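Local coordinates for ribosome inactivating type 1 protein (Iris hollandica, PDB 3MVG), which belongs to the type 1 ribosome-inactivating proteins, plant proteins made of a single RIP-fold chain that has no lectin partner chain, at residues Ser45-Leu50 and Leu66-Ala71; Ile36-Ala41 and Ala245-Trp250; Leu54-Asn59 and Ala132-His137. One frame throughout, in Å; residues are numbered along the deposited sequence. Where two conformers were deposited one is given.

The three contacts lie in a single RIP-fold chain. Interactions 1 and 3 both use strand 49-55: interaction 1 pairs its beginning with the end of strand 61-67, and interaction 3 sets the turn at its other end against helix 126-138, with centres about 23 Å apart. Their segments alternate along the chain, and all fall between the two segments of interaction 2, which brings residues 245-250, near the end of the modelled chain, back to residues 36-41. Its centre is about 12 Å from that of interaction 1, and the two touch where Leu39 and Pro40 pack on the backbone of Arg68 and Val69. Interactions 2 and 3 fall on opposite sides of the chain's centre, with centres about 29 Å apart. Strand 49-55 thus has one end near segment 245-250 and the other against helix 126-138.

Interaction 1 (Ser45-Leu50 and Leu66-Ala71); sequences SQQDLL and LNRVNA. With SO4 (sulfate ion), chain C.
Leu50 and Leu66 form an antiparallel hydrogen-bonded pair, with Leu66 N giving to Leu50 O at 2.8 Å and Leu50 N to Leu66 O at 3.0 Å. Leu49 and Asn67 follow as a non-hydrogen-bonded pair, where the CA of Leu49 makes a C-H...O contact with Leu66 O. One more backbone bond, Arg68 N to Asp48 O at 2.7 Å, prolongs the ladder past the regular strands.

The side-chain hydrogen bonds across the contact belong to Arg68. Its CG lies anti to the carbonyl carbon (chi1 -67°), which lays Arg68 CG beside Asp48 O, 3.4 Å away; a bend at chi3 (62°) then turns the guanidinium back to Gln47. There Arg68 NH1 bonds Gln47 O at 2.9 Å, the acceptor 16° out of the guanidinium plane. A sulfate ion, probably from the crystallisation liquor, lies in plane at the edge, taking Arg68 NH1 on its O1 at 3.1 Å and Arg68 NH2 on its O3 at 2.9 Å in nearly straight bonds. With Arg26 O receiving NE and Ser28 O receiving NH2, all three guanidinium nitrogens have acceptors, which probably restricts the rotation of the group.

Apolar contacts are fewer. Leu50 CB meets the aliphatic CG of Arg68 at 4.0 Å, while the rest of Leu50 packs on helix 13-27; Leu49, on the other face with Asn67, leans on Val94.

Within the segments, Asn67 OD1 accepts from Val69 N in an Asx turn, and its ND2 is held by Gln42. The carboxylate of Asp48 is bonded to Ser43 and Gly44. All this marks the open end of the beta hairpin 49-55/61-67, two neighbouring strands in the mixed sheet of the RIP fold.

Interaction 2 (Ile36-Ala41 and Ala245-Trp250); sequences IPLLPA and ALLLRW
A single backbone bridge in the parallel pattern joins Leu38 to Leu247, where residues 36-41 and 245-250, the latter near the end of the modelled chain, run in roughly the same sense. Leu247 takes part at both ends of it: Leu247 N gives to Pro37 O at 2.8 Å, and Leu247 O receives Leu39 N at 2.9 Å, in the plane of the carbonyl.

Side chains close over both flanks. Ile36 and Leu247 cross at about a right angle, the CG2 branch of Ile36 reaching Leu247 CG at 3.6 Å. The CD2 methyl of Leu246 meets both Pro37 CB and Leu39 CD2, and the CD of the Pro37 ring comes against Ala245 O. These contacts bring the segment that follows helix 235-240 back to one early in the chain, some two hundred residues before it. Helices 13-27 and 201-210 border the pair: Leu246 packs on Leu27, Leu246 O is bonded by Trp201 NE1, and Gln209 holds the backbone of Leu248 and Trp250. Pro37 also packs on Gln179 of the second subunit.

Farther along, Arg249 sends its chain out with CG anti to the backbone N (chi1 -173°) and bends it at chi3 (-64°), which brings the guanidinium edge to Leu39 O, between Leu38 and the Pro40-Ala41 peptide. Arg249 NE bonds Leu39 O at 2.9 Å, lying in that carbonyl's plane; NH2 adds a weak bond to the same oxygen, which thereby accepts twice. Leu38 CD2 sits over one face of the guanidinium, 3.7 Å from Arg249 NE, and the Pro40-Ala41 peptide over the opposite one, with Ala41 N 3.6 Å from Arg249 NE and offset toward the rim. A water donating to Pro40 O at 2.8 Å also accepts from Arg249 N.

Interaction 3 (Leu54-Asn59 and Ala132-His137); sequences LFDWGN and AITTLH. Unlike the reference sequence in segment 132-137: Thr134 (reference Ser).
Asp56 meets Ile133 and Thr134 where a type I beta turn, Asp56 to Asn59, joins the hairpin strands 49-55 and 61-67 and rests against helix 126-138. From the backbone outward, Asp56 CB is the apolar part of the contact: it packs against the CG2 methyl of Ile133 at 3.8 Å and lies near the Thr134 hydroxyl. CG occupies the site between the backbone N and the carbonyl carbon (chi1 73°), a torsion that directs one carboxylate oxygen to the helix and the other back into the turn. Asp56 OD2 receives Thr134 OG1 in a short bond of 2.6 Å, met on the anti side and 32° out of the carboxylate plane; the two side chains cross at about a right angle. The same oxygen forms a salt bridge with Arg60, so it has a charged partner as well as the hydroxyl. Asp56 OD1 turns inward and accepts a weak bond from Gly58 N at 2.9 Å, alongside the Asn59 N to Asp56 O bond that closes the turn.

Beside the carboxylate, Ile133 lies along the end of strand 49-55. Ile133 CD1 touches Leu54 CB at 3.7 Å and comes near Phe55 O, while CG2 approaches Leu54 O. Ile62 of strand 61-67 packs on Ile133 too, so the isoleucine is set against both strands of the hairpin.

A water bridges the segments on the Trp57 side, donating to Thr134 OG1 at 2.7 Å and accepting from Trp57 N at 3.3 Å.

Interaction 1 (Ser45-Leu50 and Leu66-Ala71)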
loop_
_atom_site.group_PDB
_atom_site.type_symbol
_atom_site.label_atom_id
_atom_site.label_comp_id
_atom_site.label_asym_id
_atom_site.label_seq_id
_atom_site.Cartn_x
_atom_site.Cartn_y
_atom_site.Cartn_z
ATOM N N SER A 45 -20.403 -17.247 -20.759
ATOM C CA SER A 45 -20.488 -18.493 -20.007
ATOM C C SER A 45 -20.147 -18.295 -18.528
ATOM O O SER A 45 -19.690 -17.222 -18.124
ATOM C CB SER A 45 -19.566 -19.546 -20.617
ATOM O OG SER A 45 -18.222 -19.312 -20.239
ATOM N N GLN A 46 -20.355 -19.348 -17.741
ATOM C CA GLN A 46 -20.046 -19.365 -16.308
ATOM C C GLN A 46 -18.573 -19.120 -16.008
ATOM O O GLN A 46 -18.225 -18.778 -14.879
ATOM C CB GLN A 46 -20.457 -20.705 -15.688
ATOM C CG GLN A 46 -21.935 -20.817 -15.365
ATOM C CD GLN A 46 -22.301 -22.163 -14.784
ATOM O OE1 GLN A 46 -21.517 -22.774 -14.055
ATOM N NE2 GLN A 46 -23.497 -22.634 -15.104
ATOM N N GLN A 47 -17.714 -19.316 -17.008
ATOM C CA GLN A 47 -16.287 -19.026 -16.866
ATOM C C GLN A 47 -16.052 -17.550 -16.547
ATOM O O GLN A 47 -15.000 -17.203 -16.008
ATOM C CB GLN A 47 -15.523 -19.448 -18.133
ATOM C CG GLN A 47 -13.992 -19.339 -18.017
ATOM C CD GLN A 47 -13.230 -20.182 -19.033
ATOM O OE1 GLN A 47 -12.162 -19.783 -19.512
ATOM N NE2 GLN A 47 -13.766 -21.354 -19.355
ATOM N N ASP A 48 -17.030 -16.705 -16.881
ATOM C CA ASP A 48 -16.984 -15.263 -16.616
ATOM C C ASP A 48 -17.208 -14.913 -15.147
ATOM O O ASP A 48 -17.019 -13.764 -14.773
ATOM C CB ASP A 48 -18.086 -14.515 -17.392
ATOM C CG ASP A 48 -17.906 -14.531 -18.904
ATOM O OD1 ASP A 48 -16.808 -14.832 -19.413
ATOM O OD2 ASP A 48 -18.910 -14.215 -19.584
ATOM N N LEU A 49 -17.665 -15.862 -14.331
ATOM C CA LEU A 49 -18.082 -15.548 -12.959
ATOM C C LEU A 49 -17.083 -15.990 -11.902
ATOM O O LEU A 49 -16.285 -16.913 -12.114
ATOM C CB LEU A 49 -19.464 -16.142 -12.660
ATOM C CG LEU A 49 -20.604 -15.726 -13.594
ATOM C CD1 LEU A 49 -21.907 -16.430 -13.213
ATOM C CD2 LEU A 49 -20.798 -14.213 -13.620
ATOM N N LEU A 50 -17.128 -15.314 -10.758
ATOM C CA LEU A 50 -16.328 -15.683 -9.609
ATOM C C LEU A 50 -17.163 -15.421 -8.367
ATOM O O LEU A 50 -17.841 -14.402 -8.275
ATOM C CB LEU A 50 -15.034 -14.859 -9.588
ATOM C CG LEU A 50 -14.021 -15.217 -8.509
ATOM C CD1 LEU A 50 -13.444 -16.600 -8.734
ATOM C CD2 LEU A 50 -12.917 -14.188 -8.506
ATOM N N LEU A 66 -19.098 -11.944 -8.692
ATOM C CA LEU A 66 -18.388 -10.972 -9.502
ATOM C C LEU A 66 -18.352 -11.422 -10.949
ATOM O O LEU A 66 -18.329 -12.615 -11.250
ATOM C CB LEU A 66 -16.965 -10.756 -8.980
ATOM C CG LEU A 66 -16.829 -9.764 -7.817
ATOM C CD1 LEU A 66 -17.580 -10.240 -6.576
ATOM C CD2 LEU A 66 -15.357 -9.519 -7.507
ATOM N N ASN A 67 -18.377 -10.441 -11.842
ATOM C CA ASN A 67 -18.089 -10.658 -13.241
ATOM C C ASN A 67 -16.579 -10.468 -13.395
ATOM O O ASN A 67 -16.047 -9.402 -13.095
ATOM C CB ASN A 67 -18.870 -9.652 -14.078
ATOM C CG ASN A 67 -18.656 -9.819 -15.572
ATOM O OD1 ASN A 67 -17.885 -10.663 -16.027
ATOM N ND2 ASN A 67 -19.359 -9.003 -16.351
ATOM N N ARG A 68 -15.879 -11.509 -13.830
ATOM C CA ARG A 68 -14.434 -11.412 -14.017
ATOM C C ARG A 68 -14.036 -10.356 -15.055
ATOM O O ARG A 68 -12.944 -9.805 -14.988
ATOM C CB ARG A 68 -13.838 -12.763 -14.417
ATOM C CG ARG A 68 -13.907 -13.843 -13.337
ATOM C CD ARG A 68 -13.426 -15.215 -13.836
ATOM N NE ARG A 68 -12.022 -15.183 -14.246
ATOM C CZ ARG A 68 -11.547 -15.571 -15.430
ATOM N NH1 ARG A 68 -12.337 -16.085 -16.368
ATOM N NH2 ARG A 68 -10.244 -15.475 -15.661
ATOM N N VAL A 69 -14.922 -10.072 -16.005
ATOM C CA VAL A 69 -14.651 -9.077 -17.051
ATOM C C VAL A 69 -14.368 -7.692 -16.460
ATOM O O VAL A 69 -13.510 -6.965 -16.946
ATOM C CB VAL A 69 -15.810 -9.029 -18.096
ATOM C CG1 VAL A 69 -15.579 -7.957 -19.160
ATOM C CG2 VAL A 69 -15.980 -10.386 -18.752
ATOM N N ASN A 70 -15.082 -7.331 -15.399
ATOM C CA ASN A 70 -14.899 -6.001 -14.829
ATOM C C ASN A 70 -14.620 -5.989 -13.326
ATOM O O ASN A 70 -14.526 -4.922 -12.715
ATOM C CB ASN A 70 -16.072 -5.073 -15.195
ATOM C CG ASN A 70 -17.383 -5.505 -14.575
ATOM O OD1 ASN A 70 -17.464 -6.522 -13.882
ATOM N ND2 ASN A 70 -18.429 -4.714 -14.812
ATOM N N ALA A 71 -14.479 -7.180 -12.744
ATOM C CA ALA A 71 -14.219 -7.355 -11.301
ATOM C C ALA A 71 -15.323 -6.787 -10.413
ATOM O O ALA A 71 -15.093 -6.513 -9.233
ATOM C CB ALA A 71 -12.855 -6.768 -10.911
HETATM S S SO4 C . -10.029 -16.380 -19.488
HETATM O O1 SO4 C . -11.304 -16.883 -19.145
HETATM O O2 SO4 C . -9.964 -15.173 -20.214
HETATM O O3 SO4 C . -9.317 -16.081 -18.342
HETATM O O4 SO4 C . -9.383 -17.484 -20.182
#

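Interaction 2 (Ile36-Ala41 and Ala245-Trp250)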
loop_
_atom_site.group_PDB
_atom_site.type_symbol
_atom_site.label_atom_id
_atom_site.label_comp_id
_atom_site.label_asym_id
_atom_site.label_seq_id
_atom_site.Cartn_x
_atom_site.Cartn_y
_atom_site.Cartn_z
ATOM N N ILE A 36 0.542 -5.342 -15.398
ATOM C CA ILE A 36 -0.763 -5.293 -14.759
ATOM C C ILE A 36 -1.640 -6.367 -15.408
ATOM O O ILE A 36 -1.667 -6.489 -16.639
ATOM C CB ILE A 36 -1.431 -3.908 -14.900
ATOM C CG1 ILE A 36 -0.457 -2.792 -14.511
ATOM C CG2 ILE A 36 -2.706 -3.842 -14.057
ATOM C CD1 ILE A 36 -1.012 -1.409 -14.718
ATOM N N PRO A 37 -2.340 -7.173 -14.591
ATOM C CA PRO A 37 -3.224 -8.192 -15.160
ATOM C C PRO A 37 -4.346 -7.608 -16.009
ATOM O O PRO A 37 -4.979 -6.615 -15.631
ATOM C CB PRO A 37 -3.826 -8.862 -13.925
ATOM C CG PRO A 37 -2.801 -8.680 -12.873
ATOM C CD PRO A 37 -2.226 -7.317 -13.124
ATOM N N LEU A 38 -4.582 -8.247 -17.147
ATOM C CA LEU A 38 -5.679 -7.898 -18.030
ATOM C C LEU A 38 -6.867 -8.787 -17.712
ATOM O O LEU A 38 -6.736 -10.012 -17.664
ATOM C CB LEU A 38 -5.247 -8.116 -19.480
ATOM C CG LEU A 38 -6.206 -7.691 -20.597
ATOM C CD1 LEU A 38 -6.420 -6.193 -20.584
ATOM C CD2 LEU A 38 -5.645 -8.134 -21.943
ATOM N N LEU A 39 -8.022 -8.182 -17.473
ATOM C CA LEU A 39 -9.225 -8.960 -17.205
ATOM C C LEU A 39 -9.709 -9.641 -18.490
ATOM O O LEU A 39 -9.344 -9.221 -19.604
ATOM C CB LEU A 39 -10.304 -8.069 -16.582
ATOM C CG LEU A 39 -9.969 -7.594 -15.159
ATOM C CD1 LEU A 39 -11.020 -6.636 -14.673
ATOM C CD2 LEU A 39 -9.819 -8.763 -14.165
ATOM N N PRO A 40 -10.497 -10.720 -18.357
ATOM C CA PRO A 40 -10.948 -11.458 -19.541
ATOM C C PRO A 40 -11.908 -10.678 -20.429
ATOM O O PRO A 40 -12.507 -9.679 -20.013
ATOM C CB PRO A 40 -11.662 -12.689 -18.971
ATOM C CG PRO A 40 -11.782 -12.482 -17.544
ATOM C CD PRO A 40 -10.886 -11.383 -17.099
ATOM N N ALA A 41 -12.037 -11.159 -21.659
ATOM C CA ALA A 41 -13.139 -10.776 -22.531
ATOM C C ALA A 41 -14.409 -11.522 -22.092
ATOM O O ALA A 41 -14.331 -12.643 -21.581
ATOM C CB ALA A 41 -12.796 -11.109 -23.974
ATOM N N ALA A 245 -4.238 -2.151 -10.661
ATOM C CA ALA A 245 -3.882 -3.538 -10.370
ATOM C C ALA A 245 -4.616 -4.563 -11.207
ATOM O O ALA A 245 -4.280 -5.744 -11.172
ATOM C CB ALA A 245 -4.084 -3.834 -8.880
ATOM N N LEU A 246 -5.643 -4.111 -11.920
ATOM C CA LEU A 246 -6.398 -4.914 -12.880
ATOM C C LEU A 246 -6.799 -3.984 -14.002
ATOM O O LEU A 246 -7.130 -2.823 -13.742
ATOM C CB LEU A 246 -7.680 -5.484 -12.261
ATOM C CG LEU A 246 -7.561 -6.422 -11.063
ATOM C CD1 LEU A 246 -8.931 -6.682 -10.470
ATOM C CD2 LEU A 246 -6.892 -7.721 -11.474
ATOM N N LEU A 247 -6.793 -4.491 -15.231
ATOM C CA LEU A 247 -7.167 -3.681 -16.388
ATOM C C LEU A 247 -8.460 -4.161 -17.010
ATOM O O LEU A 247 -8.591 -5.337 -17.361
ATOM C CB LEU A 247 -6.080 -3.718 -17.466
ATOM C CG LEU A 247 -4.668 -3.312 -17.078
ATOM C CD1 LEU A 247 -3.742 -3.627 -18.230
ATOM C CD2 LEU A 247 -4.573 -1.855 -16.692
ATOM N N LEU A 248 -9.413 -3.239 -17.166
ATOM C CA LEU A 248 -10.601 -3.510 -17.976
ATOM C C LEU A 248 -10.165 -3.661 -19.435
ATOM O O LEU A 248 -9.590 -2.728 -20.000
ATOM C CB LEU A 248 -11.608 -2.366 -17.842
ATOM C CG LEU A 248 -12.922 -2.553 -18.602
ATOM C CD1 LEU A 248 -13.737 -3.701 -18.007
ATOM C CD2 LEU A 248 -13.711 -1.266 -18.561
ATOM N N ARG A 249 -10.421 -4.819 -20.036
ATOM C CA ARG A 249 -9.953 -5.065 -21.403
ATOM C C ARG A 249 -10.615 -4.094 -22.377
ATOM O O ARG A 249 -11.843 -3.943 -22.395
ATOM C CB ARG A 249 -10.189 -6.518 -21.809
ATOM C CG ARG A 249 -9.581 -6.897 -23.165
ATOM C CD ARG A 249 -9.789 -8.363 -23.490
ATOM N NE ARG A 249 -9.092 -9.206 -22.519
ATOM C CZ ARG A 249 -8.557 -10.392 -22.773
ATOM N NH1 ARG A 249 -8.650 -10.935 -23.986
ATOM N NH2 ARG A 249 -7.928 -11.046 -21.806
ATOM N N TRP A 250 -9.778 -3.438 -23.173
ATOM C CA TRP A 250 -10.232 -2.448 -24.147
ATOM C C TRP A 250 -10.611 -3.123 -25.469
ATOM O O TRP A 250 -9.823 -3.884 -26.020
ATOM C CB TRP A 250 -9.139 -1.396 -24.359
ATOM C CG TRP A 250 -9.493 -0.320 -25.354
ATOM C CD1 TRP A 250 -10.533 0.561 -25.274
ATOM C CD2 TRP A 250 -8.795 -0.009 -26.565
ATOM N NE1 TRP A 250 -10.533 1.396 -26.367
ATOM C CE2 TRP A 250 -9.475 1.070 -27.174
ATOM C CE3 TRP A 250 -7.664 -0.542 -27.200
ATOM C CZ2 TRP A 250 -9.063 1.628 -28.390
ATOM C CZ3 TRP A 250 -7.252 0.018 -28.409
ATOM C CH2 TRP A 250 -7.953 1.089 -28.991
HETATM O O HOH W 1 -12.188 -7.007 -19.255
#

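Interaction 3 (Leu54-Asn59 and Ala132-His137)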
loop_
_atom_site.group_PDB
_atom_site.type_symbol
_atom_site.label_atom_id
_atom_site.label_comp_id
_atom_site.label_asym_id
_atom_site.label_seq_id
_atom_site.Cartn_x
_atom_site.Cartn_y
_atom_site.Cartn_z
ATOM N N LEU A 54 -17.957 -14.149 1.928
ATOM C CA LEU A 54 -17.531 -13.272 3.010
ATOM C C LEU A 54 -18.249 -13.633 4.290
ATOM O O LEU A 54 -19.460 -13.827 4.282
ATOM C CB LEU A 54 -17.861 -11.824 2.660
ATOM C CG LEU A 54 -17.276 -11.261 1.364
ATOM C CD1 LEU A 54 -17.842 -9.884 1.118
ATOM C CD2 LEU A 54 -15.766 -11.211 1.457
ATOM N N PHE A 55 -17.506 -13.670 5.395
ATOM C CA PHE A 55 -18.035 -14.093 6.702
ATOM C C PHE A 55 -17.969 -12.957 7.711
ATOM O O PHE A 55 -16.928 -12.313 7.860
ATOM C CB PHE A 55 -17.237 -15.285 7.241
ATOM C CG PHE A 55 -17.382 -16.552 6.433
ATOM C CD1 PHE A 55 -16.684 -16.730 5.247
ATOM C CD2 PHE A 55 -18.190 -17.595 6.890
ATOM C CE1 PHE A 55 -16.806 -17.907 4.512
ATOM C CE2 PHE A 55 -18.312 -18.784 6.161
ATOM C CZ PHE A 55 -17.623 -18.939 4.975
ATOM N N ASP A 56 -19.080 -12.712 8.403
ATOM C CA ASP A 56 -19.136 -11.672 9.429
ATOM C C ASP A 56 -18.545 -12.142 10.764
ATOM O O ASP A 56 -17.938 -13.208 10.816
ATOM C CB ASP A 56 -20.563 -11.118 9.571
ATOM C CG ASP A 56 -21.530 -12.079 10.254
ATOM O OD1 ASP A 56 -21.103 -13.133 10.786
ATOM O OD2 ASP A 56 -22.738 -11.763 10.247
ATOM N N TRP A 57 -18.696 -11.348 11.823
ATOM C CA TRP A 57 -18.074 -11.695 13.108
ATOM C C TRP A 57 -18.566 -13.029 13.667
ATOM O O TRP A 57 -17.830 -13.699 14.388
ATOM C CB TRP A 57 -18.248 -10.601 14.166
ATOM C CG TRP A 57 -17.582 -9.284 13.857
ATOM C CD1 TRP A 57 -18.205 -8.083 13.678
ATOM C CD2 TRP A 57 -16.176 -9.029 13.702
ATOM N NE1 TRP A 57 -17.285 -7.098 13.429
ATOM C CE2 TRP A 57 -16.032 -7.649 13.428
ATOM C CE3 TRP A 57 -15.028 -9.826 13.777
ATOM C CZ2 TRP A 57 -14.786 -7.053 13.211
ATOM C CZ3 TRP A 57 -13.787 -9.232 13.558
ATOM C CH2 TRP A 57 -13.681 -7.858 13.282
ATOM N N GLY A 58 -19.794 -13.410 13.332
ATOM C CA GLY A 58 -20.351 -14.694 13.765
ATOM C C GLY A 58 -20.222 -15.802 12.735
ATOM O O GLY A 58 -20.889 -16.831 12.834
ATOM N N ASN A 59 -19.348 -15.605 11.747
ATOM C CA ASN A 59 -19.211 -16.522 10.615
ATOM C C ASN A 59 -20.484 -16.805 9.833
ATOM O O ASN A 59 -20.643 -17.881 9.258
ATOM C CB ASN A 59 -18.509 -17.824 11.013
ATOM C CG ASN A 59 -17.024 -17.652 11.138
ATOM O OD1 ASN A 59 -16.419 -16.816 10.451
ATOM N ND2 ASN A 59 -16.415 -18.432 12.014
ATOM N N ALA A 132 -21.817 -4.833 6.922
ATOM C CA ALA A 132 -22.409 -4.971 5.598
ATOM C C ALA A 132 -22.748 -6.433 5.312
ATOM O O ALA A 132 -23.818 -6.730 4.775
ATOM C CB ALA A 132 -21.473 -4.394 4.536
ATOM N N ILE A 133 -21.846 -7.346 5.672
ATOM C CA ILE A 133 -22.123 -8.769 5.511
ATOM C C ILE A 133 -23.348 -9.184 6.319
ATOM O O ILE A 133 -24.246 -9.845 5.799
ATOM C CB ILE A 133 -20.923 -9.642 5.923
ATOM C CG1 ILE A 133 -19.709 -9.364 5.031
ATOM C CG2 ILE A 133 -21.301 -11.128 5.891
ATOM C CD1 ILE A 133 -18.399 -9.838 5.676
ATOM N N THR A 134 -23.388 -8.790 7.591
ATOM C CA THR A 134 -24.514 -9.147 8.466
ATOM C C THR A 134 -25.825 -8.603 7.911
ATOM O O THR A 134 -26.853 -9.294 7.927
ATOM C CB THR A 134 -24.307 -8.616 9.891
ATOM O OG1 THR A 134 -23.138 -9.206 10.454
ATOM C CG2 THR A 134 -25.472 -8.971 10.778
ATOM N N THR A 135 -25.787 -7.366 7.426
ATOM C CA THR A 135 -26.980 -6.708 6.906
ATOM C C THR A 135 -27.531 -7.460 5.702
ATOM O O THR A 135 -28.728 -7.761 5.645
ATOM C CB THR A 135 -26.694 -5.240 6.564
ATOM O OG1 THR A 135 -26.277 -4.559 7.753
ATOM C CG2 THR A 135 -27.938 -4.550 6.025
ATOM N N LEU A 136 -26.665 -7.811 4.756
ATOM C CA LEU A 136 -27.101 -8.582 3.610
ATOM C C LEU A 136 -27.519 -9.986 4.019
ATOM O O LEU A 136 -28.474 -10.537 3.470
ATOM C CB LEU A 136 -26.015 -8.637 2.539
ATOM C CG LEU A 136 -25.676 -7.299 1.864
ATOM C CD1 LEU A 136 -24.779 -7.548 0.666
ATOM C CD2 LEU A 136 -26.931 -6.524 1.429
ATOM N N HIS A 137 -26.833 -10.567 5.006
ATOM C CA HIS A 137 -27.201 -11.902 5.476
ATOM C C HIS A 137 -28.649 -11.945 5.958
ATOM O O HIS A 137 -29.374 -12.899 5.669
ATOM C CB HIS A 137 -26.271 -12.372 6.594
ATOM C CG HIS A 137 -26.519 -13.785 7.012
ATOM N ND1 HIS A 137 -27.387 -14.117 8.030
ATOM C CD2 HIS A 137 -26.045 -14.955 6.522
ATOM C CE1 HIS A 137 -27.416 -15.432 8.164
ATOM N NE2 HIS A 137 -26.612 -15.963 7.262
HETATM O O HOH W 2 -20.879 -8.885 11.964
#